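Alpha-glucosidase YIHQ (Escherichia coli, PDB 5AEG) hydrolyses the alpha-glycosidic bond of sulfoquinovosyl diacylglycerides and sulfoquinovosyl glycerol, releasing sulfoquinovose for breakdown as a source of carbon and sulfur. Local coordinates at residues A384-V389 / A434-E439; N393-G398 / T444-E449; R516-L521 / A552-H557; M534-G539 / A556-M561; C195-D198 / Y202-F205. One frame throughout, in Å; residues are numbered along the deposited sequence.

Interaction 1 of 5, residues A384-V389 / A434-E439; sequences AWFKEV and AKCNYE
K387 spans the groove between two helices of the TIM barrel and meets C436 first and E439 further out. Its CB lies 3.9 Å from C436 SG, and CG then passes the backbone of the same cysteine. At CD the chain passes on to E439, 3.5 Å from its CB. From there it turns: the bends at chi3 (52°) and chi4 (64°) lay the end of the chain beside the glutamate. CE comes 3.7 Å from E439 OE1, while NZ stays 4.6 Å from that oxygen, too far for a direct ion pair. The ammonium is instead held by a salt bridge to E443, one turn on, and E439 OE1 is hydrogen-bonded to Y383 OH. The negative carboxylate of E439 may still help to stabilise the nearby lysine charge.

C436 packs next to the lysine root. Its SG sits 3.7 Å from K387 N and near the plane of the F386 ring, at the ring edge, with F386 CB at 4.4 Å. The local helix axes approach to 9.2 Å and cross at -54°. Helices 380-395 and 422-444 flank the neighbouring parallel strands 401-404 and 451-454: N437 bonds to W402 on the first and packs on F452 of the second.

Interaction 2 of 5, residues N393-G398 / T444-E449; sequences NMIELG and TGKLGE
I395 and T444 meet end to end across the gap between two successive barrel helices. The end of the isoleucine does the touching: CD1 lies 3.6 Å from T444 OG1 and 4.1 Å from T444 CG2. Its longer branch gets there because CG1 stands anti to the carbonyl carbon (chi1 -65°) and CD1 continues in an extended line (chi2 171°). The shorter branch points to the second partner, with CG2 4.3 Å from K446 CG, so the two branches divide T444 and K446 between them. This is van der Waals packing, loose on the lysine side.

The threonine hydroxyl lies within hydrogen-bonding reach of the carbonyl oxygens of A440 and L441 in its own helix; its single proton, shared between them or given to one, would restrain it where I395 CD1 comes up. Just beyond, G445 has positive phi and closes helix 422-444 with a Schellman motif, turning the chain so that K446 follows T444 toward the isoleucine. The backbone at K446 is held by the bond from E449 N to K446 O, at 2.9 Å; its NZ makes a long salt bridge to E449 OE1. On the other segment a second Schellman motif ends at G398, whose N bonds to I395 O at 2.9 Å. I395 also packs on W402 of strand 401-404, while L447 rests on Y438 and L441 of helix 422-444, and the following loop runs into strand 451-454.

Interaction 3 of 5, residues R516-L521 / A552-H557; sequences RSKELL and AETIAH
K518 and E553 form a salt bridge at the start of two barrel helices. K518 NZ donates to E553 OE1 at a modelled 2.5 Å, so short that the exact length is doubtful, though the pairing itself is clear. The lysine chain is extended, and it meets the glutamate chain at about a right angle. NZ has a second anionic partner in D551, so two carboxylates share its charge and probably keep it protonated.

T554 OG1 is hydrogen-bonded to D551 OD1 and accepts from W546 NE1; one aspartate thus ties both segments together. The threonine hydroxyl lies 3.8 Å from K518 CD, against the apolar part of the chain. The other branch, T554 CG2, meets L521 CD2 at 3.9 Å.

The first helix is started by S517 at its N-cap: S517 OG accepts from L520 N at 3.0 Å in a nearly straight bond (163°), which sets the first turn from which K518 and L521 project. Helix 552-567 packs here by T554 and H557 on helix 518-528, at L522 and C525, while I555 meets T274 and M275 of helix 265-277.

Interaction 4 of 5, residues M534-G539 / A556-M561; sequences MRTHEG and AHFARM
The ring of F558 meets T536 in the layer between strand 534-536 of the TIM barrel and the outer helix 552-567. T536 CG2 approaches F558 CE2 at 3.9 Å along an oblique line. The first torsion of F558 (chi1 -83°) sets CG anti to the carbonyl carbon and brings the ring to the strand. Around it, L521 and C525 of helix 518-528 and I505 of strand 501-505 complete an apolar pocket for the ring.

T536 divides its two branches by character. The methyl serves the helix, whereas OG1 bonds to G260 N at the end of the adjacent strand 257-260. M534, two residues earlier, also turns its CB toward the helix; its SD comes to 4.3 Å from the carbonyl oxygen of M561, a looser contact than that of the threonine. Between them R535 points the other way, with its guanidinium in a salt bridge to D504 and a cation-pi contact with W469. The strand therefore presents its threonine and methionine to the helix and its arginine to the barrel interior.

Past the strand, the chain reaches H537, a residue that binds the sulfoquinovosyl lipid. Its imidazole packs on Q288, another substrate-binding residue, and its orientation is restrained from its own loop: G539 N donates to H537 ND1 at 3.0 Å with an N-H...N angle of 160°, the donor lying 31° out of the ring plane.

Interaction 5 of 5, residues C195-D198 / Y202-F205; sequences CHVD and YMNF
Two strands of the N-terminal galactose mutarotase-like domain, 193-197 and 203-206, face each other here through V197, M203 and F205, with only a three-residue link between the segments. They are not paired by their backbones: the nearest CA atoms, of V197 and M203, are 9.8 Å apart, and side chains fill the interval.

V197 carries the contact with both methyls. CG1, set anti to the backbone N (chi1 177°), meets M203 SD at 3.9 Å, the two side chains pointing at each other tip to tip. In the methionine, chi1 and chi2 carry SD to the valine, and chi3 (-108°) sets only the terminal methyl. CG2 takes the other direction and reaches F205 CZ, also at 3.9 Å; it comes to the ring obliquely, as the valine and phenylalanine chains run past one another, oppositely directed.

Neighbouring strands and a loop surround the contact. L217 touches both V197 and M203, L215 and L148 lie against F205, and L224 backs V197, while P185 packs on both M203 and F205. On the side away from 202-205, H196 ND1 bonds to T186 OG1, and D198 forms a salt bridge with R225, so polar groups hold the first strand to its neighbours. Apolar side chains packed between facing strands are as expected for the beta-sandwich of mutarotase-like domains.

Interactions 1 to 4 lie in the TIM barrel and interaction 5 in the N-terminal domain, 27 Å from interaction 1 and 42 Å from interaction 3 between centres. Interactions 1 and 2 share helix 380-395, with centres 12 Å apart, and touch where Y438 OH meets L447 CD1 at 3.5 Å. Interactions 3 and 4 share helix 552-567, with centres only 8 Å apart, and are joined by a probable hydrogen bond from R516 NH2 to H537 O at 2.8 Å. Interactions 1 and 4 come nearest the active site: the F386 side chain is about 10 Å from that of the nucleophile D405, and 534-539 supplies H537. Interaction 2 lies away from it.

Interaction 1 of 5, residues A384-V389 / A434-E439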
# COMPACT_ATOMS: atom_id res chain seq x y z
N ALA A 384 -19.16 -11.73 9.79
CA ALA A 384 -19.66 -12.98 9.18
C ALA A 384 -20.63 -12.75 8.05
O ALA A 384 -20.53 -13.41 7.00
CB ALA A 384 -20.34 -13.89 10.23
N TRP A 385 -21.55 -11.84 8.29
CA TRP A 385 -22.59 -11.47 7.32
C TRP A 385 -21.98 -10.90 6.05
O TRP A 385 -22.38 -11.23 4.97
CB TRP A 385 -23.51 -10.40 7.92
CG TRP A 385 -24.46 -9.66 6.97
CD1 TRP A 385 -25.59 -10.15 6.35
CD2 TRP A 385 -24.33 -8.31 6.53
NE1 TRP A 385 -26.17 -9.17 5.58
CE2 TRP A 385 -25.42 -8.04 5.67
CE3 TRP A 385 -23.44 -7.28 6.82
CZ2 TRP A 385 -25.60 -6.81 5.09
CZ3 TRP A 385 -23.63 -6.07 6.24
CH2 TRP A 385 -24.69 -5.83 5.39
N PHE A 386 -21.06 -9.94 6.21
CA PHE A 386 -20.47 -9.28 5.06
C PHE A 386 -19.56 -10.24 4.30
O PHE A 386 -19.52 -10.22 3.08
CB PHE A 386 -19.74 -8.00 5.50
CG PHE A 386 -19.72 -6.95 4.45
CD1 PHE A 386 -20.88 -6.52 3.86
CD2 PHE A 386 -18.54 -6.39 4.03
CE1 PHE A 386 -20.88 -5.49 2.95
CE2 PHE A 386 -18.52 -5.42 3.04
CZ PHE A 386 -19.67 -4.93 2.51
N LYS A 387 -18.84 -11.09 5.00
CA LYS A 387 -18.13 -12.17 4.34
C LYS A 387 -19.08 -13.06 3.49
O LYS A 387 -18.73 -13.51 2.40
CB LYS A 387 -17.33 -12.93 5.37
CG LYS A 387 -16.67 -14.20 4.84
CD LYS A 387 -15.40 -14.50 5.61
CE LYS A 387 -15.48 -14.55 7.14
NZ LYS A 387 -16.37 -15.64 7.58
N GLU A 388 -20.31 -13.32 3.96
CA GLU A 388 -21.29 -14.08 3.15
C GLU A 388 -21.78 -13.34 1.97
O GLU A 388 -22.04 -13.94 0.91
CB GLU A 388 -22.53 -14.58 3.99
CG GLU A 388 -22.13 -15.62 5.03
CD GLU A 388 -21.50 -16.90 4.48
OE1 GLU A 388 -22.09 -17.40 3.48
OE2 GLU A 388 -20.45 -17.40 5.02
N VAL A 389 -21.90 -12.03 2.11
CA VAL A 389 -22.19 -11.21 0.97
C VAL A 389 -21.13 -11.46 -0.11
O VAL A 389 -21.49 -11.64 -1.28
CB VAL A 389 -22.27 -9.71 1.31
CG1 VAL A 389 -22.27 -8.84 0.08
CG2 VAL A 389 -23.53 -9.39 2.13
N ALA A 434 -9.36 -6.36 4.87
CA ALA A 434 -8.62 -7.30 4.12
C ALA A 434 -8.89 -8.77 4.62
O ALA A 434 -9.08 -9.70 3.81
CB ALA A 434 -7.10 -7.00 4.17
N LYS A 435 -8.94 -8.95 5.92
CA LYS A 435 -9.14 -10.30 6.48
C LYS A 435 -10.51 -10.84 6.03
O LYS A 435 -10.62 -12.03 5.75
CB LYS A 435 -9.09 -10.24 8.02
CG LYS A 435 -9.03 -11.60 8.71
CD LYS A 435 -9.01 -11.46 10.23
CE LYS A 435 -8.43 -12.73 10.84
NZ LYS A 435 -9.09 -13.06 12.09
N CYS A 436 -11.51 -9.95 5.94
CA CYS A 436 -12.88 -10.34 5.54
C CYS A 436 -12.86 -10.93 4.14
O CYS A 436 -13.43 -12.04 3.84
CB CYS A 436 -13.80 -9.14 5.63
SG CYS A 436 -15.57 -9.47 5.37
N ASN A 437 -12.13 -10.25 3.26
CA ASN A 437 -11.91 -10.74 1.91
C ASN A 437 -11.13 -12.07 1.85
O ASN A 437 -11.55 -13.03 1.16
CB ASN A 437 -11.22 -9.62 1.06
CG ASN A 437 -12.19 -8.48 0.69
OD1 ASN A 437 -12.89 -8.54 -0.35
ND2 ASN A 437 -12.20 -7.42 1.50
N TYR A 438 -9.99 -12.11 2.54
CA TYR A 438 -9.13 -13.28 2.55
C TYR A 438 -9.92 -14.49 3.07
O TYR A 438 -9.85 -15.54 2.49
CB TYR A 438 -7.94 -13.00 3.49
CG TYR A 438 -7.02 -14.12 3.67
CD1 TYR A 438 -5.99 -14.32 2.81
CD2 TYR A 438 -7.22 -15.06 4.72
CE1 TYR A 438 -5.13 -15.41 2.96
CE2 TYR A 438 -6.36 -16.14 4.89
CZ TYR A 438 -5.32 -16.30 4.01
OH TYR A 438 -4.48 -17.37 4.16
N GLU A 439 -10.69 -14.31 4.16
CA GLU A 439 -11.50 -15.42 4.74
C GLU A 439 -12.60 -15.88 3.80
O GLU A 439 -12.84 -17.10 3.67
CB GLU A 439 -12.02 -15.11 6.16
CG GLU A 439 -10.87 -15.19 7.12
CD GLU A 439 -11.22 -14.90 8.59
OE1 GLU A 439 -12.19 -14.23 8.91
OE2 GLU A 439 -10.39 -15.27 9.41

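Interaction 2 of 5, residues N393-G398 / T444-E449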
# COMPACT_ATOMS: atom_id res chain seq x y z
N ASN A 393 -22.56 -13.30 -3.36
CA ASN A 393 -22.85 -12.36 -4.41
C ASN A 393 -21.71 -12.18 -5.47
O ASN A 393 -21.97 -11.77 -6.59
CB ASN A 393 -23.30 -11.03 -3.79
CG ASN A 393 -24.65 -11.13 -3.04
OD1 ASN A 393 -25.24 -12.14 -3.02
ND2 ASN A 393 -25.03 -10.11 -2.39
N MET A 394 -20.49 -12.53 -5.10
CA MET A 394 -19.31 -12.40 -6.01
C MET A 394 -18.72 -13.74 -6.33
O MET A 394 -18.57 -14.09 -7.49
CB MET A 394 -18.27 -11.45 -5.41
CG MET A 394 -18.94 -10.19 -4.81
SD MET A 394 -17.82 -8.92 -4.05
CE MET A 394 -17.20 -8.51 -5.59
N ILE A 395 -18.35 -14.51 -5.32
CA ILE A 395 -17.67 -15.79 -5.61
C ILE A 395 -18.61 -16.76 -6.31
O ILE A 395 -18.24 -17.33 -7.32
CB ILE A 395 -17.09 -16.47 -4.33
CG1 ILE A 395 -15.97 -15.57 -3.73
CG2 ILE A 395 -16.53 -17.83 -4.69
CD1 ILE A 395 -15.40 -15.91 -2.36
N GLU A 396 -19.81 -16.93 -5.76
CA GLU A 396 -20.80 -17.81 -6.40
C GLU A 396 -21.29 -17.32 -7.73
O GLU A 396 -21.67 -18.13 -8.51
CB GLU A 396 -21.95 -18.17 -5.42
CG GLU A 396 -21.47 -19.21 -4.43
CD GLU A 396 -22.52 -19.61 -3.40
OE1 GLU A 396 -23.75 -19.43 -3.64
OE2 GLU A 396 -22.09 -20.09 -2.32
N LEU A 397 -21.24 -16.00 -8.02
CA LEU A 397 -21.57 -15.50 -9.31
C LEU A 397 -20.52 -15.93 -10.34
O LEU A 397 -20.76 -15.90 -11.54
CB LEU A 397 -21.71 -13.99 -9.24
CG LEU A 397 -22.01 -13.18 -10.53
CD1 LEU A 397 -23.38 -13.41 -11.08
CD2 LEU A 397 -21.86 -11.72 -10.26
N GLY A 398 -19.34 -16.34 -9.87
CA GLY A 398 -18.28 -16.69 -10.85
C GLY A 398 -17.17 -15.63 -11.03
O GLY A 398 -16.31 -15.76 -11.90
N THR A 444 -13.99 -20.74 0.82
CA THR A 444 -14.57 -21.29 -0.41
C THR A 444 -13.53 -22.07 -1.18
O THR A 444 -13.79 -22.57 -2.25
CB THR A 444 -15.11 -20.21 -1.34
OG1 THR A 444 -14.13 -19.17 -1.48
CG2 THR A 444 -16.41 -19.62 -0.82
N GLY A 445 -12.35 -22.19 -0.62
CA GLY A 445 -11.25 -22.88 -1.29
C GLY A 445 -10.70 -22.11 -2.46
O GLY A 445 -10.25 -22.73 -3.42
N LYS A 446 -10.71 -20.77 -2.43
CA LYS A 446 -10.32 -20.06 -3.62
C LYS A 446 -8.99 -19.29 -3.53
O LYS A 446 -8.65 -18.54 -4.45
CB LYS A 446 -11.48 -19.15 -4.06
CG LYS A 446 -12.77 -19.88 -4.50
CD LYS A 446 -12.60 -20.72 -5.72
CE LYS A 446 -13.93 -21.35 -6.12
NZ LYS A 446 -13.91 -21.55 -7.55
N LEU A 447 -8.22 -19.51 -2.48
CA LEU A 447 -6.87 -18.95 -2.39
C LEU A 447 -6.02 -19.46 -3.54
O LEU A 447 -6.07 -20.62 -3.86
CB LEU A 447 -6.24 -19.19 -1.01
CG LEU A 447 -6.84 -18.37 0.13
CD1 LEU A 447 -6.30 -18.79 1.50
CD2 LEU A 447 -6.68 -16.84 -0.04
N GLY A 448 -5.32 -18.57 -4.25
CA GLY A 448 -4.56 -18.99 -5.44
C GLY A 448 -5.40 -19.13 -6.71
O GLY A 448 -4.86 -19.37 -7.77
N GLU A 449 -6.70 -18.86 -6.63
CA GLU A 449 -7.57 -18.92 -7.79
C GLU A 449 -8.31 -17.62 -8.06
O GLU A 449 -8.55 -17.25 -9.22
CB GLU A 449 -8.64 -20.06 -7.67
CG GLU A 449 -8.15 -21.50 -7.93
CD GLU A 449 -9.15 -22.53 -7.38
OE1 GLU A 449 -10.34 -22.46 -7.75
OE2 GLU A 449 -8.75 -23.35 -6.51

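Interaction 3 of 5, residues R516-L521 / A552-H557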
# COMPACT_ATOMS: atom_id res chain seq x y z
N ARG A 516 -6.08 12.55 -19.20
CA ARG A 516 -5.05 11.56 -19.56
C ARG A 516 -4.76 11.60 -21.05
O ARG A 516 -5.66 11.37 -21.83
CB ARG A 516 -5.52 10.17 -19.28
CG ARG A 516 -4.39 9.15 -19.36
CD ARG A 516 -4.95 7.75 -19.41
NE ARG A 516 -5.59 7.29 -18.13
CZ ARG A 516 -6.74 6.70 -18.04
NH1 ARG A 516 -7.45 6.38 -19.14
NH2 ARG A 516 -7.16 6.30 -16.86
N SER A 517 -3.53 11.92 -21.39
CA SER A 517 -3.09 11.87 -22.83
C SER A 517 -2.84 10.42 -23.27
O SER A 517 -2.63 9.45 -22.46
CB SER A 517 -1.84 12.73 -22.99
OG SER A 517 -0.75 12.16 -22.31
N LYS A 518 -2.86 10.26 -24.59
CA LYS A 518 -2.35 9.04 -25.17
C LYS A 518 -0.93 8.74 -24.74
O LYS A 518 -0.64 7.59 -24.40
CB LYS A 518 -2.37 9.16 -26.69
CG LYS A 518 -1.88 7.94 -27.46
CD LYS A 518 -2.26 8.17 -28.94
CE LYS A 518 -1.42 7.30 -29.87
NZ LYS A 518 -1.82 7.61 -31.33
N GLU A 519 -0.07 9.73 -24.76
CA GLU A 519 1.31 9.54 -24.39
C GLU A 519 1.41 9.00 -22.94
O GLU A 519 2.18 8.07 -22.70
CB GLU A 519 2.11 10.83 -24.51
CG GLU A 519 3.59 10.68 -24.23
CD GLU A 519 4.31 11.98 -24.08
OE1 GLU A 519 3.71 12.99 -24.36
OE2 GLU A 519 5.52 11.99 -23.75
N LEU A 520 0.65 9.57 -22.00
CA LEU A 520 0.66 9.06 -20.58
C LEU A 520 0.17 7.61 -20.51
O LEU A 520 0.80 6.78 -19.85
CB LEU A 520 -0.11 10.01 -19.66
CG LEU A 520 -0.08 9.60 -18.18
CD1 LEU A 520 1.38 9.64 -17.70
CD2 LEU A 520 -0.95 10.60 -17.38
N LEU A 521 -0.92 7.27 -21.20
CA LEU A 521 -1.40 5.95 -21.20
C LEU A 521 -0.33 4.96 -21.69
O LEU A 521 -0.15 3.92 -21.11
CB LEU A 521 -2.65 5.78 -22.09
CG LEU A 521 -3.35 4.45 -22.04
CD1 LEU A 521 -3.94 4.18 -20.63
CD2 LEU A 521 -4.51 4.40 -23.04
N ALA A 552 -5.86 2.92 -33.35
CA ALA A 552 -5.13 1.70 -33.70
C ALA A 552 -3.75 1.67 -33.10
O ALA A 552 -3.28 0.57 -32.64
CB ALA A 552 -5.03 1.53 -35.26
N GLU A 553 -3.09 2.81 -33.05
CA GLU A 553 -1.74 2.85 -32.49
C GLU A 553 -1.77 2.47 -30.98
O GLU A 553 -0.91 1.72 -30.51
CB GLU A 553 -1.16 4.24 -32.66
CG GLU A 553 0.26 4.38 -32.11
CD GLU A 553 0.82 5.80 -32.18
OE1 GLU A 553 0.11 6.74 -32.62
OE2 GLU A 553 2.01 5.94 -31.81
N THR A 554 -2.78 2.93 -30.27
CA THR A 554 -2.94 2.58 -28.86
C THR A 554 -3.16 1.11 -28.71
O THR A 554 -2.53 0.47 -27.87
CB THR A 554 -4.12 3.37 -28.24
OG1 THR A 554 -3.89 4.76 -28.43
CG2 THR A 554 -4.30 3.02 -26.73
N ILE A 555 -4.09 0.53 -29.50
CA ILE A 555 -4.40 -0.87 -29.41
C ILE A 555 -3.15 -1.73 -29.75
O ILE A 555 -2.85 -2.71 -29.05
CB ILE A 555 -5.63 -1.27 -30.34
CG1 ILE A 555 -6.94 -0.62 -29.79
CG2 ILE A 555 -5.82 -2.75 -30.36
CD1 ILE A 555 -8.08 -0.55 -30.78
N ALA A 556 -2.43 -1.37 -30.83
CA ALA A 556 -1.26 -2.17 -31.19
C ALA A 556 -0.18 -2.07 -30.07
O ALA A 556 0.66 -2.96 -29.89
CB ALA A 556 -0.66 -1.67 -32.51
N HIS A 557 -0.12 -0.89 -29.44
CA HIS A 557 0.79 -0.70 -28.30
C HIS A 557 0.48 -1.65 -27.16
O HIS A 557 1.40 -2.35 -26.68
CB HIS A 557 0.85 0.77 -27.83
CG HIS A 557 1.87 0.99 -26.79
ND1 HIS A 557 3.22 1.08 -27.09
CD2 HIS A 557 1.79 0.97 -25.44
CE1 HIS A 557 3.90 1.21 -25.97
NE2 HIS A 557 3.06 1.12 -24.97

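Interaction 4 of 5, residues M534-G539 / A556-M561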
# COMPACT_ATOMS: atom_id res chain seq x y z
N MET A 534 -1.12 -6.35 -14.90
CA MET A 534 -1.53 -5.34 -15.84
C MET A 534 -3.05 -5.15 -15.79
O MET A 534 -3.80 -6.11 -16.06
CB MET A 534 -1.16 -5.72 -17.27
CG MET A 534 0.35 -5.78 -17.50
SD MET A 534 0.79 -5.89 -19.23
CE MET A 534 0.47 -4.25 -19.95
N ARG A 535 -3.51 -3.94 -15.45
CA ARG A 535 -4.96 -3.67 -15.30
C ARG A 535 -5.17 -2.20 -15.57
O ARG A 535 -4.42 -1.37 -15.02
CB ARG A 535 -5.46 -4.04 -13.90
CG ARG A 535 -6.97 -3.69 -13.74
CD ARG A 535 -7.47 -3.85 -12.34
NE ARG A 535 -6.65 -3.06 -11.36
CZ ARG A 535 -6.74 -1.75 -11.21
NH1 ARG A 535 -7.56 -0.98 -11.97
NH2 ARG A 535 -5.97 -1.10 -10.32
N THR A 536 -6.12 -1.89 -16.47
CA THR A 536 -6.46 -0.54 -16.79
C THR A 536 -7.61 0.02 -15.95
O THR A 536 -8.27 -0.71 -15.15
CB THR A 536 -6.78 -0.41 -18.29
OG1 THR A 536 -8.07 -0.87 -18.57
CG2 THR A 536 -5.78 -1.15 -19.18
N HIS A 537 -7.76 1.32 -16.05
CA HIS A 537 -8.85 2.04 -15.36
C HIS A 537 -9.35 3.13 -16.29
O HIS A 537 -8.55 3.84 -16.89
CB HIS A 537 -8.36 2.72 -14.06
CG HIS A 537 -9.44 2.92 -13.03
ND1 HIS A 537 -10.65 3.54 -13.30
CD2 HIS A 537 -9.49 2.60 -11.70
CE1 HIS A 537 -11.39 3.60 -12.22
NE2 HIS A 537 -10.73 3.01 -11.23
N GLU A 538 -10.67 3.28 -16.41
CA GLU A 538 -11.15 4.44 -17.18
C GLU A 538 -10.90 5.80 -16.56
O GLU A 538 -10.81 6.82 -17.26
CB GLU A 538 -12.63 4.29 -17.50
CG GLU A 538 -12.94 3.06 -18.38
CD GLU A 538 -14.45 2.95 -18.76
OE1 GLU A 538 -15.29 3.61 -18.09
OE2 GLU A 538 -14.77 2.15 -19.70
N GLY A 539 -10.66 5.85 -15.26
CA GLY A 539 -10.58 7.11 -14.48
C GLY A 539 -11.95 7.60 -14.04
O GLY A 539 -12.99 7.11 -14.52
N ALA A 556 -2.43 -1.37 -30.83
CA ALA A 556 -1.26 -2.17 -31.19
C ALA A 556 -0.18 -2.07 -30.07
O ALA A 556 0.66 -2.96 -29.89
CB ALA A 556 -0.66 -1.67 -32.51
N HIS A 557 -0.12 -0.89 -29.44
CA HIS A 557 0.79 -0.70 -28.30
C HIS A 557 0.48 -1.65 -27.16
O HIS A 557 1.40 -2.35 -26.68
CB HIS A 557 0.85 0.77 -27.83
CG HIS A 557 1.87 0.99 -26.79
ND1 HIS A 557 3.22 1.08 -27.09
CD2 HIS A 557 1.79 0.97 -25.44
CE1 HIS A 557 3.90 1.21 -25.97
NE2 HIS A 557 3.06 1.12 -24.97
N PHE A 558 -0.78 -1.73 -26.74
CA PHE A 558 -1.23 -2.76 -25.80
C PHE A 558 -0.91 -4.20 -26.30
O PHE A 558 -0.53 -5.08 -25.49
CB PHE A 558 -2.74 -2.54 -25.48
CG PHE A 558 -2.96 -1.52 -24.39
CD1 PHE A 558 -2.92 -0.14 -24.64
CD2 PHE A 558 -3.06 -1.96 -23.08
CE1 PHE A 558 -3.08 0.77 -23.61
CE2 PHE A 558 -3.21 -1.07 -22.06
CZ PHE A 558 -3.19 0.28 -22.32
N ALA A 559 -1.12 -4.46 -27.61
CA ALA A 559 -0.78 -5.80 -28.16
C ALA A 559 0.75 -6.10 -27.90
O ALA A 559 1.07 -7.12 -27.34
CB ALA A 559 -1.15 -5.94 -29.65
N ARG A 560 1.61 -5.15 -28.20
CA ARG A 560 3.07 -5.33 -28.03
C ARG A 560 3.45 -5.52 -26.58
O ARG A 560 4.13 -6.48 -26.24
CB ARG A 560 3.81 -4.14 -28.63
CG ARG A 560 5.35 -4.05 -28.33
CD ARG A 560 5.96 -2.66 -28.63
NE ARG A 560 7.36 -2.59 -28.20
CZ ARG A 560 8.37 -3.23 -28.80
NH1 ARG A 560 8.19 -3.92 -29.90
NH2 ARG A 560 9.60 -3.16 -28.31
N MET A 561 2.93 -4.67 -25.69
CA MET A 561 3.38 -4.74 -24.29
C MET A 561 2.74 -5.81 -23.51
O MET A 561 3.39 -6.35 -22.58
CB MET A 561 3.28 -3.35 -23.57
CG MET A 561 3.96 -2.21 -24.33
SD MET A 561 5.64 -2.55 -24.93
CE MET A 561 6.52 -2.63 -23.37

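Interaction 5 of 5, residues C195-D198 / Y202-F205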
# COMPACT_ATOMS: atom_id res chain seq x y z
N CYS A 195 12.13 -2.29 12.98
CA CYS A 195 11.34 -2.01 14.19
C CYS A 195 9.85 -2.03 13.87
O CYS A 195 9.43 -1.36 12.92
CB CYS A 195 11.74 -0.66 14.69
SG CYS A 195 10.71 -0.02 16.02
N HIS A 196 9.08 -2.84 14.58
CA HIS A 196 7.64 -2.96 14.39
C HIS A 196 6.89 -2.60 15.69
O HIS A 196 7.23 -3.12 16.77
CB HIS A 196 7.24 -4.35 13.97
CG HIS A 196 5.76 -4.52 13.86
ND1 HIS A 196 5.02 -3.82 12.93
CD2 HIS A 196 4.87 -5.21 14.61
CE1 HIS A 196 3.74 -4.12 13.07
NE2 HIS A 196 3.62 -4.96 14.10
N VAL A 197 5.91 -1.71 15.60
CA VAL A 197 5.17 -1.22 16.79
C VAL A 197 3.74 -1.79 16.72
O VAL A 197 3.03 -1.70 15.68
CB VAL A 197 5.20 0.28 16.93
CG1 VAL A 197 4.38 0.80 18.13
CG2 VAL A 197 6.61 0.83 17.00
N ASP A 198 3.28 -2.38 17.80
CA ASP A 198 1.99 -3.06 17.76
C ASP A 198 0.83 -2.10 17.77
O ASP A 198 -0.26 -2.43 17.31
CB ASP A 198 1.77 -4.01 18.95
CG ASP A 198 2.53 -5.28 18.84
OD1 ASP A 198 3.08 -5.66 17.77
OD2 ASP A 198 2.54 -5.99 19.85
N TYR A 202 -2.81 6.99 16.54
CA TYR A 202 -2.00 7.98 15.85
C TYR A 202 -0.56 7.85 16.28
O TYR A 202 -0.30 7.72 17.50
CB TYR A 202 -2.49 9.37 16.12
CG TYR A 202 -1.67 10.43 15.43
CD1 TYR A 202 -0.54 10.94 16.02
CD2 TYR A 202 -1.96 10.86 14.09
CE1 TYR A 202 0.23 11.90 15.42
CE2 TYR A 202 -1.17 11.83 13.48
CZ TYR A 202 -0.09 12.34 14.14
OH TYR A 202 0.64 13.32 13.54
N MET A 203 0.38 7.89 15.34
CA MET A 203 1.83 7.94 15.66
C MET A 203 2.47 8.87 14.67
O MET A 203 1.93 9.13 13.64
CB MET A 203 2.43 6.53 15.55
CG MET A 203 1.97 5.61 16.66
SD MET A 203 2.77 3.96 16.56
CE MET A 203 1.41 3.06 16.03
N ASN A 204 3.63 9.38 15.01
CA ASN A 204 4.43 10.18 14.19
C ASN A 204 5.86 9.68 14.34
O ASN A 204 6.42 9.72 15.45
CB ASN A 204 4.37 11.66 14.59
CG ASN A 204 5.13 12.54 13.60
OD1 ASN A 204 6.13 12.15 13.06
ND2 ASN A 204 4.69 13.73 13.42
N PHE A 205 6.44 9.22 13.26
CA PHE A 205 7.83 8.68 13.24
C PHE A 205 8.73 9.71 12.67
O PHE A 205 8.62 10.02 11.47
CB PHE A 205 7.90 7.34 12.48
CG PHE A 205 7.43 6.11 13.23
CD1 PHE A 205 6.59 6.17 14.34
CD2 PHE A 205 7.73 4.87 12.71
CE1 PHE A 205 6.16 5.02 14.94
CE2 PHE A 205 7.34 3.70 13.37
CZ PHE A 205 6.53 3.77 14.46